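Local coordinates for protein adenosyl-chloride synthase (Thermotoga maritima, PDB 2ZBV) that binds adenosine at a site between subunits and probably cleaves S-adenosyl-L-methionine, by hydrolysis or by halide transfer, at residues A175-F180 / V253-E258; N182-I187 / H231-G236; K218-V223 / E227-P232. All blocks are in the same frame, centred on the assembly; numbering follows the deposited sequence.

Interaction 1: A175-F180 / V253-E258. With ADN (adenosine), chain F.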
# COMPACT_ATOMS: atom_id res chain seq x y z
N ALA A 175 17.71 -12.28 7.95
CA ALA A 175 16.91 -12.52 6.75
C ALA A 175 15.97 -11.35 6.42
O ALA A 175 15.83 -10.97 5.25
CB ALA A 175 16.09 -13.79 6.93
N ILE A 176 15.34 -10.80 7.45
CA ILE A 176 14.39 -9.71 7.25
C ILE A 176 14.34 -8.74 8.42
O ILE A 176 14.34 -9.15 9.58
CB ILE A 176 12.96 -10.26 7.09
CG1 ILE A 176 12.89 -11.23 5.91
CG2 ILE A 176 11.97 -9.10 6.91
CD1 ILE A 176 11.58 -11.98 5.83
N VAL A 177 14.30 -7.45 8.10
CA VAL A 177 14.16 -6.40 9.11
C VAL A 177 12.77 -5.84 8.78
O VAL A 177 12.57 -5.32 7.68
CB VAL A 177 15.21 -5.27 8.95
CG1 VAL A 177 14.86 -4.10 9.88
CG2 VAL A 177 16.61 -5.79 9.28
N ASP A 178 11.82 -5.96 9.71
CA ASP A 178 10.47 -5.46 9.42
C ASP A 178 10.23 -3.99 9.73
O ASP A 178 11.16 -3.25 10.07
CB ASP A 178 9.40 -6.32 10.13
CG ASP A 178 9.42 -6.18 11.64
OD1 ASP A 178 9.93 -5.16 12.16
OD2 ASP A 178 8.91 -7.10 12.32
N THR A 179 8.98 -3.57 9.61
CA THR A 179 8.59 -2.18 9.84
C THR A 179 8.96 -1.65 11.22
O THR A 179 9.27 -0.47 11.38
CB THR A 179 7.07 -2.01 9.65
OG1 THR A 179 6.71 -2.38 8.31
CG2 THR A 179 6.65 -0.57 9.91
N PHE A 180 8.93 -2.53 12.21
CA PHE A 180 9.25 -2.16 13.58
C PHE A 180 10.75 -2.16 13.88
O PHE A 180 11.18 -1.65 14.92
CB PHE A 180 8.54 -3.13 14.52
CG PHE A 180 7.06 -3.19 14.30
CD1 PHE A 180 6.23 -2.18 14.79
CD2 PHE A 180 6.50 -4.21 13.53
CE1 PHE A 180 4.86 -2.19 14.53
CE2 PHE A 180 5.13 -4.23 13.27
CZ PHE A 180 4.31 -3.21 13.76
N VAL A 253 22.37 -3.38 12.55
CA VAL A 253 22.47 -4.46 11.59
C VAL A 253 21.52 -4.27 10.42
O VAL A 253 20.54 -3.55 10.51
CB VAL A 253 22.17 -5.82 12.25
CG1 VAL A 253 20.72 -5.88 12.72
CG2 VAL A 253 22.46 -6.94 11.29
N LYS A 254 21.83 -4.95 9.31
CA LYS A 254 21.01 -4.89 8.11
C LYS A 254 20.89 -6.31 7.58
O LYS A 254 21.61 -7.21 7.99
CB LYS A 254 21.67 -4.00 7.05
CG LYS A 254 23.09 -4.42 6.69
CD LYS A 254 23.72 -3.47 5.68
CE LYS A 254 25.17 -3.84 5.39
NZ LYS A 254 26.04 -3.73 6.60
N GLU A 255 19.95 -6.50 6.66
CA GLU A 255 19.74 -7.81 6.06
C GLU A 255 21.01 -8.34 5.40
O GLU A 255 21.72 -7.60 4.72
CB GLU A 255 18.60 -7.72 5.05
CG GLU A 255 17.24 -7.67 5.71
CD GLU A 255 16.16 -7.08 4.82
OE1 GLU A 255 16.27 -7.23 3.58
OE2 GLU A 255 15.20 -6.47 5.35
N GLY A 256 21.29 -9.62 5.61
CA GLY A 256 22.47 -10.23 5.04
C GLY A 256 23.61 -10.36 6.03
O GLY A 256 24.47 -11.24 5.89
N ASP A 257 23.63 -9.50 7.04
CA ASP A 257 24.68 -9.52 8.05
C ASP A 257 24.72 -10.82 8.84
O ASP A 257 23.68 -11.36 9.22
CB ASP A 257 24.50 -8.34 9.01
CG ASP A 257 24.81 -7.01 8.37
OD1 ASP A 257 24.97 -6.97 7.13
OD2 ASP A 257 24.89 -5.99 9.09
N GLU A 258 25.93 -11.31 9.09
CA GLU A 258 26.12 -12.53 9.85
C GLU A 258 25.72 -12.27 11.30
O GLU A 258 25.99 -11.21 11.84
CB GLU A 258 27.58 -12.98 9.82
CG GLU A 258 28.08 -13.47 8.47
CD GLU A 258 29.49 -14.03 8.54
OE1 GLU A 258 30.00 -14.49 7.50
OE2 GLU A 258 30.10 -14.00 9.63
O5' ADN F . 1.29 -8.70 16.58
C5' ADN F . 1.30 -7.47 15.87
C4' ADN F . 1.63 -6.35 16.84
O4' ADN F . 2.95 -6.53 17.43
C3' ADN F . 1.65 -4.97 16.16
O3' ADN F . 0.38 -4.35 16.24
C2' ADN F . 2.78 -4.20 16.91
O2' ADN F . 2.28 -3.02 17.57
C1' ADN F . 3.36 -5.22 17.90
N9 ADN F . 4.83 -5.14 17.92
C8 ADN F . 5.67 -5.47 16.88
N7 ADN F . 6.90 -5.29 17.23
C5 ADN F . 6.95 -4.82 18.49
C6 ADN F . 7.99 -4.44 19.39
N6 ADN F . 9.31 -4.51 19.00
N1 ADN F . 7.66 -4.01 20.63
C2 ADN F . 6.39 -3.94 21.03
N3 ADN F . 5.38 -4.28 20.21
C4 ADN F . 5.62 -4.73 18.96

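Interaction 2: N182-I187 / H231-G236. With ADN (adenosine), chain F.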
# COMPACT_ATOMS: atom_id res chain seq x y z
N ASN A 182 12.34 -5.01 13.88
CA ASN A 182 12.58 -6.33 14.42
C ASN A 182 13.53 -7.01 13.45
O ASN A 182 13.40 -6.86 12.23
CB ASN A 182 11.28 -7.10 14.56
CG ASN A 182 10.34 -6.48 15.59
OD1 ASN A 182 10.79 -5.97 16.62
ND2 ASN A 182 9.04 -6.54 15.33
N VAL A 183 14.49 -7.75 13.99
CA VAL A 183 15.50 -8.44 13.19
C VAL A 183 15.26 -9.95 13.14
O VAL A 183 15.61 -10.66 14.07
CB VAL A 183 16.91 -8.16 13.77
CG1 VAL A 183 17.97 -8.94 13.02
CG2 VAL A 183 17.20 -6.66 13.70
N SER A 184 14.67 -10.43 12.05
CA SER A 184 14.42 -11.86 11.93
C SER A 184 15.56 -12.55 11.18
O SER A 184 15.96 -12.10 10.10
CB SER A 184 13.11 -12.14 11.22
OG SER A 184 12.89 -13.54 11.16
N THR A 185 16.07 -13.64 11.75
CA THR A 185 17.17 -14.38 11.15
C THR A 185 16.64 -15.55 10.33
O THR A 185 15.43 -15.74 10.21
CB THR A 185 18.13 -14.94 12.23
OG1 THR A 185 17.48 -16.00 12.93
CG2 THR A 185 18.51 -13.86 13.22
N ASN A 186 17.57 -16.33 9.78
CA ASN A 186 17.21 -17.50 8.99
C ASN A 186 17.42 -18.73 9.87
O ASN A 186 17.45 -19.86 9.38
CB ASN A 186 18.09 -17.58 7.74
CG ASN A 186 19.55 -17.82 8.06
OD1 ASN A 186 20.04 -17.42 9.12
ND2 ASN A 186 20.26 -18.46 7.14
N ILE A 187 17.56 -18.49 11.17
CA ILE A 187 17.76 -19.56 12.14
C ILE A 187 16.42 -20.04 12.69
O ILE A 187 15.68 -19.28 13.31
CB ILE A 187 18.61 -19.06 13.34
CG1 ILE A 187 19.97 -18.58 12.84
CG2 ILE A 187 18.77 -20.17 14.37
CD1 ILE A 187 20.73 -17.75 13.86
N HIS A 231 13.24 -14.10 20.47
CA HIS A 231 12.01 -14.87 20.49
C HIS A 231 11.74 -15.50 19.13
O HIS A 231 12.45 -15.23 18.16
CB HIS A 231 10.84 -13.96 20.88
CG HIS A 231 10.49 -12.96 19.83
ND1 HIS A 231 9.28 -12.96 19.17
CD2 HIS A 231 11.21 -11.94 19.29
CE1 HIS A 231 9.27 -11.99 18.28
NE2 HIS A 231 10.42 -11.35 18.33
N PRO A 232 10.71 -16.36 19.05
CA PRO A 232 10.40 -16.98 17.76
C PRO A 232 9.39 -16.07 17.05
O PRO A 232 8.36 -15.76 17.63
CB PRO A 232 9.80 -18.32 18.16
CG PRO A 232 9.06 -17.98 19.43
CD PRO A 232 10.02 -17.06 20.16
N ASP A 233 9.69 -15.65 15.82
CA ASP A 233 8.75 -14.79 15.11
C ASP A 233 7.53 -15.60 14.67
O ASP A 233 7.43 -16.79 14.97
CB ASP A 233 9.41 -14.08 13.91
CG ASP A 233 9.84 -15.03 12.80
OD1 ASP A 233 9.33 -16.17 12.74
OD2 ASP A 233 10.68 -14.62 11.96
N SER A 234 6.60 -14.97 13.96
CA SER A 234 5.38 -15.63 13.53
C SER A 234 5.55 -16.79 12.55
O SER A 234 4.61 -17.55 12.33
CB SER A 234 4.41 -14.60 12.95
OG SER A 234 4.95 -13.96 11.81
N ALA A 235 6.73 -16.92 11.95
CA ALA A 235 6.98 -18.00 11.00
C ALA A 235 7.88 -19.10 11.58
O ALA A 235 8.31 -20.00 10.86
CB ALA A 235 7.59 -17.44 9.72
N GLY A 236 8.16 -19.01 12.87
CA GLY A 236 9.00 -20.02 13.51
C GLY A 236 10.50 -19.75 13.50
O GLY A 236 11.28 -20.64 13.82
O5' ADN F . 1.29 -8.70 16.58
C5' ADN F . 1.30 -7.47 15.87
C4' ADN F . 1.63 -6.35 16.84
O4' ADN F . 2.95 -6.53 17.43
C3' ADN F . 1.65 -4.97 16.16
O3' ADN F . 0.38 -4.35 16.24
C2' ADN F . 2.78 -4.20 16.91
O2' ADN F . 2.28 -3.02 17.57
C1' ADN F . 3.36 -5.22 17.90
N9 ADN F . 4.83 -5.14 17.92
C8 ADN F . 5.67 -5.47 16.88
N7 ADN F . 6.90 -5.29 17.23
C5 ADN F . 6.95 -4.82 18.49
C6 ADN F . 7.99 -4.44 19.39
N6 ADN F . 9.31 -4.51 19.00
N1 ADN F . 7.66 -4.01 20.63
C2 ADN F . 6.39 -3.94 21.03
N3 ADN F . 5.38 -4.28 20.21
C4 ADN F . 5.62 -4.73 18.96

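Interaction 3: K218-V223 / E227-P232. With ADN (adenosine), chain F.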
# COMPACT_ATOMS: atom_id res chain seq x y z
N LYS A 218 8.89 -14.73 25.26
CA LYS A 218 7.78 -15.06 24.38
C LYS A 218 7.19 -13.81 23.74
O LYS A 218 6.97 -13.78 22.52
CB LYS A 218 6.68 -15.77 25.18
CG LYS A 218 7.08 -17.12 25.75
CD LYS A 218 5.93 -17.71 26.55
CE LYS A 218 6.29 -19.07 27.13
NZ LYS A 218 5.19 -19.61 27.98
N ALA A 219 6.96 -12.78 24.55
CA ALA A 219 6.36 -11.54 24.06
C ALA A 219 7.25 -10.32 24.30
O ALA A 219 8.05 -10.29 25.23
CB ALA A 219 5.00 -11.33 24.73
N PHE A 220 7.08 -9.31 23.45
CA PHE A 220 7.86 -8.07 23.56
C PHE A 220 7.71 -7.48 24.96
O PHE A 220 8.70 -7.03 25.57
CB PHE A 220 7.37 -7.05 22.53
CG PHE A 220 7.32 -7.57 21.12
CD1 PHE A 220 8.50 -7.81 20.41
CD2 PHE A 220 6.09 -7.82 20.50
CE1 PHE A 220 8.46 -8.30 19.11
CE2 PHE A 220 6.04 -8.31 19.20
CZ PHE A 220 7.23 -8.55 18.50
N GLY A 221 6.49 -7.49 25.47
CA GLY A 221 6.22 -6.93 26.78
C GLY A 221 6.77 -7.73 27.96
O GLY A 221 6.53 -7.35 29.11
N ASP A 222 7.48 -8.81 27.69
CA ASP A 222 8.04 -9.63 28.77
C ASP A 222 9.33 -9.04 29.32
O ASP A 222 9.90 -9.56 30.29
CB ASP A 222 8.29 -11.06 28.30
CG ASP A 222 7.00 -11.81 28.05
OD1 ASP A 222 5.97 -11.43 28.66
OD2 ASP A 222 7.01 -12.77 27.26
N VAL A 223 9.80 -7.97 28.69
CA VAL A 223 11.00 -7.29 29.15
C VAL A 223 10.61 -5.83 29.28
O VAL A 223 9.56 -5.42 28.78
CB VAL A 223 12.18 -7.43 28.15
CG1 VAL A 223 12.54 -8.90 27.99
CG2 VAL A 223 11.82 -6.81 26.80
N GLU A 227 14.31 -2.71 26.12
CA GLU A 227 15.23 -3.83 26.30
C GLU A 227 15.19 -4.84 25.14
O GLU A 227 14.16 -5.01 24.50
CB GLU A 227 14.92 -4.58 27.60
CG GLU A 227 15.15 -3.77 28.87
CD GLU A 227 16.55 -3.20 28.96
OE1 GLU A 227 17.53 -3.93 28.68
OE2 GLU A 227 16.68 -2.01 29.32
N LEU A 228 16.32 -5.50 24.90
CA LEU A 228 16.45 -6.50 23.84
C LEU A 228 15.88 -7.86 24.25
O LEU A 228 15.92 -8.23 25.42
CB LEU A 228 17.93 -6.71 23.48
CG LEU A 228 18.64 -5.68 22.60
CD1 LEU A 228 20.15 -5.81 22.79
CD2 LEU A 228 18.25 -5.89 21.14
N LEU A 229 15.35 -8.59 23.27
CA LEU A 229 14.80 -9.91 23.53
C LEU A 229 14.97 -10.80 22.31
O LEU A 229 15.00 -10.32 21.17
CB LEU A 229 13.31 -9.84 23.89
CG LEU A 229 12.35 -9.34 22.81
CD1 LEU A 229 11.03 -10.09 22.88
CD2 LEU A 229 12.14 -7.84 22.98
N VAL A 230 15.07 -12.10 22.56
CA VAL A 230 15.19 -13.08 21.50
C VAL A 230 13.92 -13.91 21.60
O VAL A 230 13.54 -14.36 22.68
CB VAL A 230 16.42 -13.99 21.71
CG1 VAL A 230 16.30 -15.25 20.87
CG2 VAL A 230 17.69 -13.23 21.32
N HIS A 231 13.24 -14.10 20.47
CA HIS A 231 12.01 -14.87 20.49
C HIS A 231 11.74 -15.50 19.13
O HIS A 231 12.45 -15.23 18.16
CB HIS A 231 10.84 -13.96 20.88
CG HIS A 231 10.49 -12.96 19.83
ND1 HIS A 231 9.28 -12.96 19.17
CD2 HIS A 231 11.21 -11.94 19.29
CE1 HIS A 231 9.27 -11.99 18.28
NE2 HIS A 231 10.42 -11.35 18.33
N PRO A 232 10.71 -16.36 19.05
CA PRO A 232 10.40 -16.98 17.76
C PRO A 232 9.39 -16.07 17.05
O PRO A 232 8.36 -15.76 17.63
CB PRO A 232 9.80 -18.32 18.16
CG PRO A 232 9.06 -17.98 19.43
CD PRO A 232 10.02 -17.06 20.16
O5' ADN F . 1.29 -8.70 16.58
C5' ADN F . 1.30 -7.47 15.87
C4' ADN F . 1.63 -6.35 16.84
O4' ADN F . 2.95 -6.53 17.43
C3' ADN F . 1.65 -4.97 16.16
O3' ADN F . 0.38 -4.35 16.24
C2' ADN F . 2.78 -4.20 16.91
O2' ADN F . 2.28 -3.02 17.57
C1' ADN F . 3.36 -5.22 17.90
N9 ADN F . 4.83 -5.14 17.92
C8 ADN F . 5.67 -5.47 16.88
N7 ADN F . 6.90 -5.29 17.23
C5 ADN F . 6.95 -4.82 18.49
C6 ADN F . 7.99 -4.44 19.39
N6 ADN F . 9.31 -4.51 19.00
N1 ADN F . 7.66 -4.01 20.63
C2 ADN F . 6.39 -3.94 21.03
N3 ADN F . 5.38 -4.28 20.21
C4 ADN F . 5.62 -4.73 18.96

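Interaction 1: A175-F180 / V253-E258
Glu255 OE2 takes the backbone N-H of Val177 at 3.1 Å, with an N-H...O angle of 160°, and also forms a long, weak ion pair with Lys45 of helix 43-54. The contact joins a type II beta turn running from Lys254 to Asp257 to the end of strand 169-177, where two residues, Ala175 and Ile176, stand against the single Ser184 of neighbouring strand 183-185, a classic beta bulge. Val177 N reaches OE2 on its anti side, 29° out of the carboxylate plane. A glutamate suits the turn because its chain is long enough to span the gap: with CG anti to the carbonyl carbon (chi1 -76°) and extended beyond, Glu255 lays its CG 3.6 Å from Ala175 O and carries the carboxylate on to Val177. Glu39 brings a like charge close to Glu255 OE1, which may favour protonation, while Lys45 would oppose it. Val177 points its branched side chain at the turn, and its CG2 approaches Glu255 CG to 4.1 Å. Beyond the strand the chain reaches the adenosine pocket, where ADN C8 sits over the centre of the Phe180 ring, 3.6 Å above its plane.

Interaction 2: N182-I187 / H231-G236
The carboxylate of Asp233 is the flat group at the heart of this contact: Ser184 OG meets OD2 nearly head-on along the C-O bond, whereas Ala235 N approaches OD1 from above the plane, 48° out of it. Asp233 opens the type I beta turn that runs to Gly236 and links strands 228-232 and 237-242 in a beta hairpin; Ser184 lies on strand 183-185, which pairs with strand 237-242. The Ser184 OG to Asp233 OD2 bond is short, 2.6 Å, with the hydroxyl as donor. With chi1 at -178° the hydroxyl swings away from the serine's own N and out to the turn. Ala235 N to Asp233 OD1, 2.8 Å, closes an Asx turn, and Phe237 N adds a second bond to the same oxygen. Aspartate suits the site because one short carboxylate can serve two backbone N-H groups and a serine at once. An alanine in this position removes the acceptor of Ser184 OG and of the Ala235 and Phe237 N-H groups, and the turn would probably shift, with Arg52 left as a weak partner of the serine. Gly236 completes the turn with a positive phi, at which a CB would press on the preceding carbonyl. Arg52 also forms a long, weak ion pair with Asp233. Just before strand 183-185, the Asn182 amide reads the Hoogsteen edge of adenosine: OD1 accepts from ADN N6 at 3.2 Å, and ND2 donates to ADN N7 at 3.1 Å, almost straight at 175°.

Interaction 3: K218-V223 / E227-P232
One wall of the adenine pocket is built here, where the 3-10 turn 220-222 lies over strand 228-232. The turn belongs to the loop that leaves strand 210-216 and leads into its parallel neighbour, strand 228-232. Phe220 is the residue that touches on both sides. Adenine covers one face of its ring, with ADN C5 over the centre and 3.5 Å above the plane, so a large, flat, apolar side chain matches the flat base. The CE1 corner of Phe220, still over the base, also comes 3.7 Å from His231 NE2; the two rings meet obliquely, planes at 69° and centroids 5.1 Å apart. His231 NE2 also has a weak hydrogen bond to Glu239, while ND1 is buried without a partner, its approach to Lys218 O being too long at 4.2 Å.

Leu229 fills the angle between the turn and the strand. Its CG sits between the backbone N and the carbonyl carbon (chi1 64°), which raises both methyls toward the turn: CD1 lies 3.8 Å from Phe220 CA, and CD2 packs 4.0 Å from Val223 CG2. Leucine suits the place because its two methyls reach different neighbours; the one Val223 methyl CG2 meets both Leu229 CD2 and, at 3.9 Å, Glu227 CB. The turn is braced from within by Asp222, whose OD2 accepts from Ala219 N at 2.7 Å and so ties the two ends of the bend together. Thr125 of the second subunit packs on both Phe220 and His231. Phe220, backed by His231 and Leu229, contributes one aromatic wall to an adenosine site made between the C-terminal domain and the second subunit, as the SAM hydroxide adenosyltransferase family name suggests.

All three contacts lie in the C-terminal domain and reach one mixed sheet. Interactions 1 and 2, with centres about 10 Å apart, meet where neighbouring strands 169-177 and 183-185 pair; interactions 2 and 3, with centres about 12 Å apart, share His231 and Pro232 on strand 228-232. The centres of interactions 1 and 3 are about 17 Å apart and the two do not touch. Along the chain, 175-180 and 182-187 come first, then 218-223, 227-232 and 231-236, and 253-258 last, so interaction 1 encloses the other two. Each supplies one pocket residue: Phe220 lies over one side of the adenine, Phe180 comes from the other at its C8-N7 end, Asn182 sits at its edge, and the second subunit completes the site.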